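Local structure of TraM protein (Plasmid R64, 3WZ3) at residues M11-Q16 against K126-E131; Q16-A21 against Y94-R99; F22-V27 against N50-S55; P38-E43 against R133-R138; L58-I61 against K65-L68. The protein is of unknown function but is probably, through this periplasmic domain, part of an inner-membrane complex of a type IVB secretion system and related to Legionella DotI. All coordinates share one frame; numbering follows the deposited sequence. Where two conformers were deposited one is given.

Interaction 1 of 5, residues M11-Q16 against K126-E131; sequences MAFGSQ and KPSGME
The flat group here is the phenyl ring of Phe13, and one of its faces lies against the side chain of selenomethionine Met130. Met130 CB sits 4.0 Å from the centroid of the Phe13 ring, only 7° off the ring normal, a CH-pi contact over the face. Farther along the same side chain the selenium comes in obliquely, Met130 SE lying 4.8 Å from the Phe13 ring centroid, and makes a Met-aromatic contact. A bend at chi3 (-78°) turns the methyl back toward the root of the aromatic side chain, with Met130 CE 3.9 Å from Phe13 CB, and the two side chains run alongside each other, pointing opposite ways. Round the rest of the ring, Ser128 OG and Glu131 CA approach obliquely, and Phe13 CZ comes within 3.5 Å of Met130 O. Phe13 can reach this far from helix 7-22 because its CG is trans to the backbone N (chi1 -179°), which sends the ring out toward the 126-131 loop. That loop is folded on itself by a type I turn from Lys126 to Gly129 and by an ST turn, in which Met130 N donates to Ser128 OG (3.1 Å). A salt bridge from Lys126 NZ to Glu131 OE1 (2.7 Å) ties its two ends, and Pro38 O also receives a bond from Lys126 NZ. No hydrogen bond joins the two segments, so helix and loop are held together by dispersion and the aromatic face, while the loop's polar groups help to set its shape.

Interaction 2 of 5, residues Q16-A21 against Y94-R99; sequences QALATA and YPVRMR
Leu18 makes the whole of the helix's share of this contact, and it does so with a single methyl, CD1, that meets both Tyr94 and Val96 on the strand. Before it in sequence, Gln16 and Ala17 continue helix 7-22, their carbonyls taking the backbone N-H of Thr20 and Ala21. Leu18 reaches the sheet, where Leu18 CD1 packs 3.5 Å from Tyr94 CD1. The methyl also lies 3.7 Å from Tyr94 CG and 3.9 Å from Tyr94 CB, so it nestles where the ring joins its stem and meets the ring obliquely. On the Val96 side the packing is slacker, with Leu18 CD1 4.2 Å from Val96 CG2. Tyr94 and Val96, two apart in the strand, both point toward the helix. Thr72, Phe114 and Met135, on the other three strands of the sheet, also touch Leu18. After Leu18, Ala21 packs on Leu36. The contact between the two segments is wholly apolar and buried; the phenol oxygen of Tyr94 is bonded away from it, to Met11 O, about two turns before Leu18 on the same helix, while Leu18 packs on the ring carbons near the stem.

Interaction 3 of 5, residues F22-V27 against N50-S55; sequences FNLDFV and NALQAS
Phe22 and Leu52 mark the closest approach of the two backbones, their CA atoms 8.7 Å apart, so side chains have to bridge the gap. The segment 22-27 leaves helix 7-22 as an irregular chain, largely extended from Asn23 to Asp25, whereas 50-54 is the last part of helix 42-54, with Ser55 just beyond. Ser55 is the first residue to lose helical angles, and its N-H makes only weak bonds to Ala51 O and Leu52 O. At the far end of 22-27 an Asx turn forms: Val27 N donates to Asp25 OD1 (2.8 Å), reaching it from above the carboxylate plane.

Across the gap, Phe22 points its outer ring carbons at the helix. Ala51 CB lies at the ring edge, near its plane, 4.2 Å from Phe22 CZ. Leu52, its CG swung away from the carbonyl carbon (chi1 -68°), brings its CD2 methyl toward the loop, where it sits obliquely to the ring, 4.1 Å from Phe22 CE1. The same methyl is 4.3 Å from Leu24 CD1 and thus fills the angle between the phenylalanine and leucine side chains. Tyr48 meets Phe22 edge-to-face, Phe114 adds a further ring, and Ile33 packs on both leucines. The arrangement is plain hydrophobic core packing, in which the chain leaving the first helix packs against the C-terminal part of helix 42-54 on the helical side of an alpha+beta domain, consistent with the NTF2-like assignment of this family.

Interaction 4 of 5, residues P38-E43 against R133-R138; sequences PRFSDE and RQMISR
Selenomethionine Met135 starts out extended from its backbone N (chi1 175°) and then bends at chi3 (-86°), which brings its methyl to the rim of the Phe40 ring. Phe40 contributes by holding its ring on the far side of CB from its carbonyl carbon (chi1 -71°), so that the outer end of the ring nears the strand. Met135 CE lies near the ring plane, 3.8 Å from Phe40 CZ and 3.9 Å from Phe40 CE2. Met135 SE is also at the edge, 5.4 Å from the Phe40 ring centroid, a Met-aromatic contact in which the two side chains meet at a slant.

Nearer the start of the strand the backbones draw together, and Ser41 OG packs 3.3 Å from Arg133 CA. Ser41 is the N-cap residue of helix 42-54, and its hydroxyl takes the N-H of Gly44. Arg133 turns the end of its side chain away from the contact, and its NH1 hydrogen-bonds Gln119 OE1. One water donates to Glu43 O (3.1 Å) and accepts from Met135 N (3.0 Å); no direct hydrogen bond joins 38-43 to 133-138, but Arg39 and Ser41 pair through their backbones with Ile132, just before the second segment.

Arg133 and Gln134 both face Thr117 on the adjacent strand, a classic beta bulge, and beyond it Met135 points to the helical side of the sheet. The whole is a capped helix start laid against the bulged part of an outermost strand within the chain, joining helix 42-54 to the four-stranded antiparallel sheet.

Interaction 5 of 5, residues L58-I61 against K65-L68; sequences LETI and KMNL
A tight helix-to-strand connection brings these segments together: helix 57-64 ends, the chain turns at Lys65, and strand 67-82 sets off beside the helix it has just left. Lys65 is the first residue past the helix and has positive phi (59°), where the chain leaves the helical path and turns back. Its N-H still reaches back to the last turn, where Lys65 N gives a weak, bent bond to Ile61 O (3.0 Å, 124°). Ile61 then receives the returning backbone between its two branches, CG1 and CG2 each lying 3.4 Å from Met66 O. That carbonyl oxygen is buried and has no hydrogen-bond partner in the model, resting among aliphatic carbons. Farther out, Ile61 CD1 touches Leu68 CB at 4.3 Å. Thr60 meets the side chain of selenomethionine Met66, its methyl CG2 lying 4.1 Å from Met66 SE, while its hydroxyl bonds Asn56 O, just ahead of the helix. Met66 is extended beyond CG and carries its end away from the helix. Leu100 of the adjoining strand 88-101 touches Thr60, Ile61, Met66 and Leu68, and Phe26 and Tyr29 pack on Ile61, placing the turn between that strand and the loop holding Phe26 with the start of helix 29-35.

Helix 7-22 opens the chain and serves two contacts that share Gln16: interaction 1 closes a long loop onto the start of strand 130-139, and interaction 2, nested inside it, ties the helix to strand 88-101. Interaction 3, nested in both, brings the chain after the helix to helix 42-54. Interaction 4 joins the start of helix 42-54 to strand 130-139 and crosses interactions 1, 2 and 3. Interaction 5 follows interaction 3 in series, closes the shortest loop, and is nested inside interactions 1, 2 and 4; it meets interaction 3 through backbone and Asn67 bonds to Leu24 and Phe26.

Interaction 1 of 5, residues M11-Q16 against K126-E131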
# COMPACT_ATOMS: atom_id res chain seq x y z
N MSE A 11 -8.10 3.20 9.24
CA MSE A 11 -8.11 1.87 8.63
C MSE A 11 -8.56 1.92 7.17
O MSE A 11 -7.98 1.23 6.31
CB MSE A 11 -8.98 0.90 9.42
CG MSE A 11 -8.65 -0.53 9.04
SE MSE A 11 -9.54 -1.82 10.17
CE MSE A 11 -11.35 -1.46 9.60
N ALA A 12 -9.60 2.71 6.90
CA ALA A 12 -10.09 2.89 5.53
C ALA A 12 -9.03 3.54 4.63
O ALA A 12 -8.86 3.14 3.48
CB ALA A 12 -11.36 3.73 5.54
N PHE A 13 -8.29 4.53 5.14
CA PHE A 13 -7.22 5.16 4.38
C PHE A 13 -6.19 4.11 3.95
O PHE A 13 -5.76 4.07 2.81
CB PHE A 13 -6.56 6.24 5.26
CG PHE A 13 -5.46 7.00 4.59
CD1 PHE A 13 -5.74 8.17 3.89
CD2 PHE A 13 -4.14 6.60 4.72
CE1 PHE A 13 -4.73 8.90 3.30
CE2 PHE A 13 -3.12 7.33 4.11
CZ PHE A 13 -3.42 8.49 3.40
N GLY A 14 -5.82 3.22 4.87
CA GLY A 14 -4.85 2.19 4.55
C GLY A 14 -5.35 1.17 3.55
O GLY A 14 -4.61 0.78 2.64
N SER A 15 -6.60 0.74 3.69
CA SER A 15 -7.10 -0.26 2.75
C SER A 15 -7.27 0.34 1.36
O SER A 15 -7.01 -0.34 0.36
CB SER A 15 -8.39 -0.92 3.24
OG SER A 15 -9.39 0.03 3.47
N GLN A 16 -7.67 1.60 1.29
CA GLN A 16 -7.77 2.31 0.00
C GLN A 16 -6.40 2.41 -0.65
O GLN A 16 -6.26 2.18 -1.86
CB GLN A 16 -8.42 3.68 0.20
CG GLN A 16 -9.86 3.58 0.69
CD GLN A 16 -10.39 4.86 1.35
OE1 GLN A 16 -9.72 5.89 1.37
NE2 GLN A 16 -11.60 4.78 1.92
N LYS A 126 -1.49 18.15 3.67
CA LYS A 126 -2.23 17.12 2.97
C LYS A 126 -3.64 17.08 3.53
O LYS A 126 -3.84 16.79 4.72
CB LYS A 126 -1.58 15.75 3.18
CG LYS A 126 -0.23 15.59 2.54
CD LYS A 126 0.25 14.14 2.65
CE LYS A 126 1.58 13.98 1.93
NZ LYS A 126 2.08 12.58 1.99
N PRO A 127 -4.64 17.38 2.70
CA PRO A 127 -5.99 17.51 3.24
C PRO A 127 -6.56 16.24 3.87
O PRO A 127 -7.48 16.34 4.68
CB PRO A 127 -6.82 17.98 2.03
CG PRO A 127 -6.04 17.49 0.85
CD PRO A 127 -4.61 17.63 1.24
N SER A 128 -6.01 15.07 3.52
CA SER A 128 -6.41 13.83 4.18
C SER A 128 -6.01 13.83 5.65
O SER A 128 -6.58 13.08 6.43
CB SER A 128 -5.73 12.61 3.54
OG SER A 128 -4.35 12.65 3.78
N GLY A 129 -5.00 14.62 5.98
CA GLY A 129 -4.42 14.61 7.32
C GLY A 129 -3.68 13.34 7.69
O GLY A 129 -3.39 13.13 8.88
N MSE A 130 -3.36 12.50 6.70
CA MSE A 130 -2.69 11.24 7.00
C MSE A 130 -1.70 10.87 5.91
O MSE A 130 -1.84 11.28 4.76
CB MSE A 130 -3.72 10.12 7.10
CG MSE A 130 -4.58 10.22 8.36
SE MSE A 130 -5.93 8.79 8.50
CE MSE A 130 -7.23 9.51 7.24
N GLU A 131 -0.73 10.03 6.28
CA GLU A 131 0.14 9.40 5.29
C GLU A 131 0.74 8.14 5.88
O GLU A 131 0.92 8.02 7.10
CB GLU A 131 1.25 10.37 4.84
CG GLU A 131 2.29 10.61 5.89
CD GLU A 131 3.24 11.75 5.56
OE1 GLU A 131 3.13 12.34 4.46
OE2 GLU A 131 4.11 12.06 6.41

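Interaction 2 of 5, residues Q16-A21 against Y94-R99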
# COMPACT_ATOMS: atom_id res chain seq x y z
N GLN A 16 -7.67 1.60 1.29
CA GLN A 16 -7.77 2.31 0.00
C GLN A 16 -6.40 2.41 -0.65
O GLN A 16 -6.26 2.18 -1.86
CB GLN A 16 -8.42 3.68 0.20
CG GLN A 16 -9.86 3.58 0.69
CD GLN A 16 -10.39 4.86 1.35
OE1 GLN A 16 -9.72 5.89 1.37
NE2 GLN A 16 -11.60 4.78 1.92
N ALA A 17 -5.38 2.75 0.13
CA ALA A 17 -4.02 2.82 -0.39
C ALA A 17 -3.56 1.49 -0.93
O ALA A 17 -2.95 1.44 -2.01
CB ALA A 17 -3.05 3.33 0.68
N LEU A 18 -3.80 0.40 -0.20
CA LEU A 18 -3.39 -0.92 -0.68
C LEU A 18 -4.10 -1.29 -1.98
O LEU A 18 -3.49 -1.86 -2.88
CB LEU A 18 -3.67 -2.00 0.38
CG LEU A 18 -2.66 -1.93 1.52
CD1 LEU A 18 -3.15 -2.76 2.72
CD2 LEU A 18 -1.33 -2.48 1.06
N ALA A 19 -5.39 -0.97 -2.08
CA ALA A 19 -6.12 -1.27 -3.31
C ALA A 19 -5.48 -0.57 -4.51
O ALA A 19 -5.27 -1.17 -5.57
CB ALA A 19 -7.59 -0.86 -3.19
N THR A 20 -5.18 0.71 -4.35
CA THR A 20 -4.56 1.47 -5.42
C THR A 20 -3.14 0.99 -5.70
O THR A 20 -2.71 0.91 -6.86
CB THR A 20 -4.53 2.97 -5.07
OG1 THR A 20 -5.86 3.39 -4.77
CG2 THR A 20 -4.00 3.78 -6.25
N ALA A 21 -2.39 0.66 -4.64
CA ALA A 21 -0.99 0.32 -4.79
C ALA A 21 -0.76 -0.95 -5.60
O ALA A 21 0.25 -1.06 -6.30
CB ALA A 21 -0.34 0.19 -3.42
N TYR A 94 -3.20 -5.99 7.23
CA TYR A 94 -4.24 -6.41 6.30
C TYR A 94 -3.77 -7.61 5.48
O TYR A 94 -2.67 -7.58 4.95
CB TYR A 94 -4.53 -5.31 5.26
CG TYR A 94 -4.85 -3.93 5.78
CD1 TYR A 94 -3.84 -3.06 6.14
CD2 TYR A 94 -6.17 -3.45 5.80
CE1 TYR A 94 -4.10 -1.77 6.56
CE2 TYR A 94 -6.45 -2.15 6.20
CZ TYR A 94 -5.41 -1.33 6.58
OH TYR A 94 -5.67 -0.03 6.99
N PRO A 95 -4.61 -8.63 5.32
CA PRO A 95 -4.31 -9.67 4.33
C PRO A 95 -4.39 -9.07 2.92
O PRO A 95 -5.29 -8.26 2.68
CB PRO A 95 -5.45 -10.69 4.52
CG PRO A 95 -6.22 -10.26 5.73
CD PRO A 95 -5.92 -8.82 5.97
N VAL A 96 -3.46 -9.44 2.04
CA VAL A 96 -3.52 -9.01 0.65
C VAL A 96 -3.17 -10.21 -0.22
O VAL A 96 -2.17 -10.88 0.01
CB VAL A 96 -2.50 -7.89 0.37
CG1 VAL A 96 -2.52 -7.50 -1.11
CG2 VAL A 96 -2.79 -6.70 1.26
N ARG A 97 -4.01 -10.50 -1.21
CA ARG A 97 -3.66 -11.50 -2.19
C ARG A 97 -3.51 -10.78 -3.52
O ARG A 97 -4.29 -9.90 -3.84
CB ARG A 97 -4.71 -12.62 -2.26
CG ARG A 97 -6.12 -12.18 -2.52
CD ARG A 97 -7.09 -13.36 -2.35
NE ARG A 97 -8.49 -12.98 -2.58
CZ ARG A 97 -9.07 -12.95 -3.77
NH1 ARG A 97 -8.39 -13.27 -4.86
NH2 ARG A 97 -10.35 -12.59 -3.88
N MSE A 98 -2.48 -11.13 -4.28
CA MSE A 98 -2.25 -10.46 -5.56
C MSE A 98 -1.79 -11.42 -6.63
O MSE A 98 -1.26 -12.49 -6.35
CB MSE A 98 -1.27 -9.29 -5.40
CG MSE A 98 0.15 -9.69 -5.07
SE MSE A 98 1.35 -8.14 -4.82
CE MSE A 98 0.68 -7.52 -3.12
N ARG A 99 -2.00 -11.03 -7.88
CA ARG A 99 -1.70 -11.93 -8.98
C ARG A 99 -1.35 -11.16 -10.24
O ARG A 99 -2.03 -10.20 -10.58
CB ARG A 99 -2.91 -12.84 -9.26
CG ARG A 99 -2.57 -13.96 -10.23
CD ARG A 99 -3.75 -14.88 -10.44
NE ARG A 99 -3.31 -16.15 -11.00
CZ ARG A 99 -4.06 -17.24 -11.07
NH1 ARG A 99 -5.30 -17.22 -10.60
NH2 ARG A 99 -3.56 -18.35 -11.61

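Interaction 3 of 5, residues F22-V27 against N50-S55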
# COMPACT_ATOMS: atom_id res chain seq x y z
N PHE A 22 -1.68 -1.90 -5.49
CA PHE A 22 -1.43 -3.22 -6.05
C PHE A 22 -2.42 -3.65 -7.14
O PHE A 22 -2.46 -4.81 -7.52
CB PHE A 22 -1.30 -4.27 -4.94
CG PHE A 22 -0.10 -4.02 -4.06
CD1 PHE A 22 1.18 -4.16 -4.56
CD2 PHE A 22 -0.27 -3.63 -2.76
CE1 PHE A 22 2.29 -3.91 -3.76
CE2 PHE A 22 0.83 -3.38 -1.94
CZ PHE A 22 2.11 -3.52 -2.45
N ASN A 23 -3.16 -2.69 -7.67
CA ASN A 23 -3.90 -2.87 -8.92
C ASN A 23 -3.33 -1.96 -9.99
O ASN A 23 -3.63 -0.78 -10.04
CB ASN A 23 -5.39 -2.64 -8.68
CG ASN A 23 -6.01 -3.78 -7.90
OD1 ASN A 23 -6.38 -4.81 -8.46
ND2 ASN A 23 -6.10 -3.62 -6.58
N LEU A 24 -2.48 -2.55 -10.83
CA LEU A 24 -1.66 -1.79 -11.77
C LEU A 24 -1.89 -2.29 -13.18
O LEU A 24 -2.03 -3.49 -13.43
CB LEU A 24 -0.19 -1.94 -11.41
CG LEU A 24 0.24 -1.45 -10.03
CD1 LEU A 24 1.71 -1.79 -9.82
CD2 LEU A 24 -0.02 0.05 -9.82
N ASP A 25 -1.89 -1.34 -14.10
CA ASP A 25 -2.15 -1.63 -15.51
C ASP A 25 -0.84 -1.70 -16.29
O ASP A 25 0.06 -0.88 -16.07
CB ASP A 25 -3.00 -0.49 -16.06
CG ASP A 25 -3.37 -0.69 -17.50
OD1 ASP A 25 -2.61 -0.22 -18.36
OD2 ASP A 25 -4.43 -1.30 -17.76
N PHE A 26 -0.72 -2.65 -17.23
CA PHE A 26 0.57 -2.81 -17.91
C PHE A 26 1.00 -1.61 -18.75
O PHE A 26 2.19 -1.44 -19.03
CB PHE A 26 0.65 -4.11 -18.73
CG PHE A 26 -0.05 -4.05 -20.06
CD1 PHE A 26 -1.41 -4.29 -20.16
CD2 PHE A 26 0.67 -3.78 -21.22
CE1 PHE A 26 -2.05 -4.24 -21.40
CE2 PHE A 26 0.03 -3.74 -22.45
CZ PHE A 26 -1.33 -3.97 -22.53
N VAL A 27 0.04 -0.76 -19.14
CA VAL A 27 0.36 0.46 -19.86
C VAL A 27 0.61 1.63 -18.91
O VAL A 27 1.61 2.33 -19.05
CB VAL A 27 -0.76 0.82 -20.87
CG1 VAL A 27 -0.43 2.15 -21.57
CG2 VAL A 27 -0.92 -0.30 -21.91
N ASN A 50 10.08 -1.41 -2.19
CA ASN A 50 10.64 -2.69 -1.76
C ASN A 50 9.69 -3.86 -2.01
O ASN A 50 10.14 -4.92 -2.47
CB ASN A 50 11.06 -2.64 -0.29
CG ASN A 50 11.86 -3.87 0.13
OD1 ASN A 50 12.93 -4.13 -0.42
ND2 ASN A 50 11.35 -4.62 1.09
N ALA A 51 8.41 -3.68 -1.69
CA ALA A 51 7.42 -4.74 -1.89
C ALA A 51 7.27 -5.09 -3.38
O ALA A 51 7.16 -6.28 -3.75
CB ALA A 51 6.07 -4.36 -1.28
N LEU A 52 7.27 -4.08 -4.24
CA LEU A 52 7.20 -4.33 -5.67
C LEU A 52 8.44 -5.12 -6.10
O LEU A 52 8.32 -6.12 -6.81
CB LEU A 52 7.10 -3.00 -6.43
CG LEU A 52 5.81 -2.20 -6.28
CD1 LEU A 52 6.01 -0.82 -6.86
CD2 LEU A 52 4.64 -2.94 -6.93
N GLN A 53 9.62 -4.70 -5.66
CA GLN A 53 10.86 -5.39 -6.06
C GLN A 53 10.92 -6.82 -5.55
O GLN A 53 11.42 -7.74 -6.24
CB GLN A 53 12.07 -4.59 -5.59
CG GLN A 53 13.39 -5.30 -5.78
CD GLN A 53 13.77 -5.45 -7.24
OE1 GLN A 53 13.39 -4.65 -8.08
NE2 GLN A 53 14.54 -6.50 -7.54
N ALA A 54 10.41 -7.06 -4.35
CA ALA A 54 10.53 -8.39 -3.77
C ALA A 54 9.75 -9.43 -4.56
O ALA A 54 10.10 -10.61 -4.52
CB ALA A 54 10.08 -8.37 -2.31
N SER A 55 8.69 -8.99 -5.24
CA SER A 55 7.93 -9.87 -6.14
C SER A 55 8.25 -9.66 -7.62
O SER A 55 7.52 -10.16 -8.48
CB SER A 55 6.43 -9.72 -5.90
OG SER A 55 6.06 -10.25 -4.63

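Interaction 4 of 5, residues P38-E43 against R133-R138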
# COMPACT_ATOMS: atom_id res chain seq x y z
N PRO A 38 1.03 10.87 -2.70
CA PRO A 38 0.44 11.66 -1.61
C PRO A 38 -0.02 10.82 -0.42
O PRO A 38 -0.21 11.36 0.69
CB PRO A 38 -0.78 12.32 -2.26
CG PRO A 38 -0.41 12.41 -3.72
CD PRO A 38 0.37 11.14 -4.00
N ARG A 39 -0.20 9.52 -0.61
CA ARG A 39 -0.68 8.65 0.48
C ARG A 39 0.46 8.21 1.40
O ARG A 39 0.21 7.56 2.41
CB ARG A 39 -1.39 7.41 -0.07
CG ARG A 39 -2.60 7.73 -0.92
CD ARG A 39 -3.70 8.28 -0.05
NE ARG A 39 -4.93 8.60 -0.78
CZ ARG A 39 -5.47 9.82 -0.84
NH1 ARG A 39 -6.59 10.01 -1.53
NH2 ARG A 39 -4.89 10.84 -0.21
N PHE A 40 1.70 8.57 1.06
CA PHE A 40 2.88 8.05 1.77
C PHE A 40 3.83 9.17 2.18
O PHE A 40 3.90 10.19 1.48
CB PHE A 40 3.70 7.15 0.83
CG PHE A 40 3.07 5.82 0.50
CD1 PHE A 40 2.14 5.69 -0.52
CD2 PHE A 40 3.44 4.68 1.22
CE1 PHE A 40 1.61 4.45 -0.82
CE2 PHE A 40 2.91 3.44 0.92
CZ PHE A 40 1.99 3.33 -0.08
N SER A 41 4.57 9.00 3.28
CA SER A 41 5.80 9.76 3.43
C SER A 41 6.83 9.13 2.50
O SER A 41 6.65 8.01 2.02
CB SER A 41 6.32 9.67 4.87
OG SER A 41 6.79 8.36 5.15
N ASP A 42 7.96 9.80 2.28
CA ASP A 42 8.93 9.22 1.37
C ASP A 42 9.55 7.93 1.92
O ASP A 42 9.84 7.00 1.17
CB ASP A 42 9.99 10.26 0.97
CG ASP A 42 9.43 11.32 0.01
OD1 ASP A 42 8.29 11.17 -0.46
OD2 ASP A 42 10.13 12.32 -0.27
N GLU A 43 9.73 7.84 3.24
CA GLU A 43 10.15 6.57 3.84
C GLU A 43 9.09 5.48 3.68
O GLU A 43 9.42 4.30 3.46
CB GLU A 43 10.48 6.73 5.32
CG GLU A 43 11.18 5.51 5.89
CD GLU A 43 12.62 5.39 5.42
OE1 GLU A 43 13.16 6.39 4.92
OE2 GLU A 43 13.22 4.29 5.56
N ARG A 133 3.70 6.00 6.82
CA ARG A 133 5.13 6.20 7.07
C ARG A 133 5.95 4.92 7.05
O ARG A 133 7.18 4.99 6.99
CB ARG A 133 5.38 6.93 8.38
CG ARG A 133 4.84 6.18 9.57
CD ARG A 133 5.32 6.80 10.89
NE ARG A 133 6.70 6.45 11.19
CZ ARG A 133 7.69 7.34 11.30
NH1 ARG A 133 7.44 8.64 11.14
NH2 ARG A 133 8.92 6.93 11.57
N GLN A 134 5.28 3.77 7.06
CA GLN A 134 5.97 2.48 6.98
C GLN A 134 5.05 1.45 6.37
O GLN A 134 3.88 1.38 6.73
CB GLN A 134 6.44 2.01 8.35
CG GLN A 134 7.38 0.80 8.25
CD GLN A 134 8.04 0.45 9.56
OE1 GLN A 134 9.27 0.34 9.64
NE2 GLN A 134 7.25 0.26 10.58
N MSE A 135 5.59 0.65 5.45
CA MSE A 135 4.87 -0.45 4.80
C MSE A 135 5.78 -1.66 4.79
O MSE A 135 6.93 -1.58 4.34
CB MSE A 135 4.50 -0.10 3.36
CG MSE A 135 3.86 -1.26 2.63
SE MSE A 135 3.13 -0.76 0.86
CE MSE A 135 1.37 -0.13 1.36
N ILE A 136 5.29 -2.77 5.34
CA ILE A 136 6.08 -3.99 5.44
C ILE A 136 5.23 -5.14 4.95
O ILE A 136 4.14 -5.38 5.45
CB ILE A 136 6.45 -4.32 6.89
CG1 ILE A 136 7.30 -3.20 7.50
CG2 ILE A 136 7.19 -5.66 6.95
CD1 ILE A 136 7.41 -3.27 9.01
N SER A 137 5.73 -5.86 3.95
CA SER A 137 5.06 -7.02 3.41
C SER A 137 5.58 -8.27 4.11
O SER A 137 6.79 -8.46 4.24
CB SER A 137 5.33 -7.14 1.90
OG SER A 137 4.71 -8.31 1.34
N ARG A 138 4.67 -9.12 4.56
CA ARG A 138 5.09 -10.41 5.05
C ARG A 138 4.35 -11.53 4.38
O ARG A 138 3.15 -11.44 4.15
CB ARG A 138 4.89 -10.49 6.55
CG ARG A 138 5.80 -9.57 7.29
CD ARG A 138 5.33 -9.40 8.69
NE ARG A 138 6.26 -8.60 9.46
CZ ARG A 138 5.91 -7.55 10.19
NH1 ARG A 138 4.64 -7.19 10.25
NH2 ARG A 138 6.83 -6.87 10.87
O HOH W 1 8.27 1.71 4.63

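Interaction 5 of 5, residues L58-I61 against K65-L68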
# COMPACT_ATOMS: atom_id res chain seq x y z
N LEU A 58 7.59 -4.86 -11.26
CA LEU A 58 7.74 -3.88 -12.32
C LEU A 58 8.37 -4.50 -13.56
O LEU A 58 7.94 -4.22 -14.67
CB LEU A 58 8.55 -2.68 -11.85
CG LEU A 58 7.88 -1.89 -10.72
CD1 LEU A 58 8.76 -0.71 -10.39
CD2 LEU A 58 6.50 -1.46 -11.15
N GLU A 59 9.39 -5.33 -13.36
CA GLU A 59 10.04 -5.96 -14.49
C GLU A 59 9.10 -6.91 -15.19
O GLU A 59 9.10 -6.99 -16.41
CB GLU A 59 11.30 -6.72 -14.06
CG GLU A 59 11.91 -7.52 -15.20
CD GLU A 59 13.12 -8.34 -14.78
OE1 GLU A 59 14.19 -7.74 -14.56
OE2 GLU A 59 12.99 -9.59 -14.68
N THR A 60 8.28 -7.64 -14.43
CA THR A 60 7.34 -8.58 -15.03
C THR A 60 6.22 -7.85 -15.78
O THR A 60 5.84 -8.24 -16.88
CB THR A 60 6.75 -9.54 -13.99
OG1 THR A 60 7.82 -10.22 -13.31
CG2 THR A 60 5.84 -10.58 -14.67
N ILE A 61 5.69 -6.79 -15.18
CA ILE A 61 4.69 -5.97 -15.86
C ILE A 61 5.25 -5.46 -17.18
O ILE A 61 4.59 -5.57 -18.22
CB ILE A 61 4.22 -4.80 -14.98
CG1 ILE A 61 3.34 -5.31 -13.84
CG2 ILE A 61 3.43 -3.80 -15.82
CD1 ILE A 61 2.87 -4.21 -12.89
N LYS A 65 3.99 -7.80 -20.13
CA LYS A 65 2.75 -7.11 -20.47
C LYS A 65 1.59 -7.66 -19.65
O LYS A 65 0.52 -8.00 -20.18
CB LYS A 65 2.45 -7.21 -21.97
CG LYS A 65 3.18 -6.18 -22.81
CD LYS A 65 4.69 -6.27 -22.66
CE LYS A 65 5.28 -7.34 -23.56
NZ LYS A 65 6.76 -7.19 -23.77
N MSE A 66 1.83 -7.77 -18.35
CA MSE A 66 0.84 -8.29 -17.44
C MSE A 66 0.33 -7.18 -16.53
O MSE A 66 1.07 -6.25 -16.20
CB MSE A 66 1.42 -9.42 -16.59
CG MSE A 66 1.75 -10.69 -17.39
SE MSE A 66 2.32 -12.12 -16.19
CE MSE A 66 2.23 -13.63 -17.42
N ASN A 67 -0.94 -7.29 -16.16
CA ASN A 67 -1.49 -6.40 -15.15
C ASN A 67 -1.26 -7.03 -13.79
O ASN A 67 -1.11 -8.25 -13.69
CB ASN A 67 -2.99 -6.22 -15.37
CG ASN A 67 -3.31 -5.45 -16.64
OD1 ASN A 67 -2.49 -4.71 -17.15
ND2 ASN A 67 -4.53 -5.62 -17.14
N LEU A 68 -1.23 -6.21 -12.75
CA LEU A 68 -1.24 -6.72 -11.38
C LEU A 68 -2.62 -6.49 -10.80
O LEU A 68 -3.15 -5.38 -10.90
CB LEU A 68 -0.22 -5.99 -10.52
CG LEU A 68 -0.11 -6.50 -9.08
CD1 LEU A 68 0.45 -7.92 -9.03
CD2 LEU A 68 0.79 -5.58 -8.26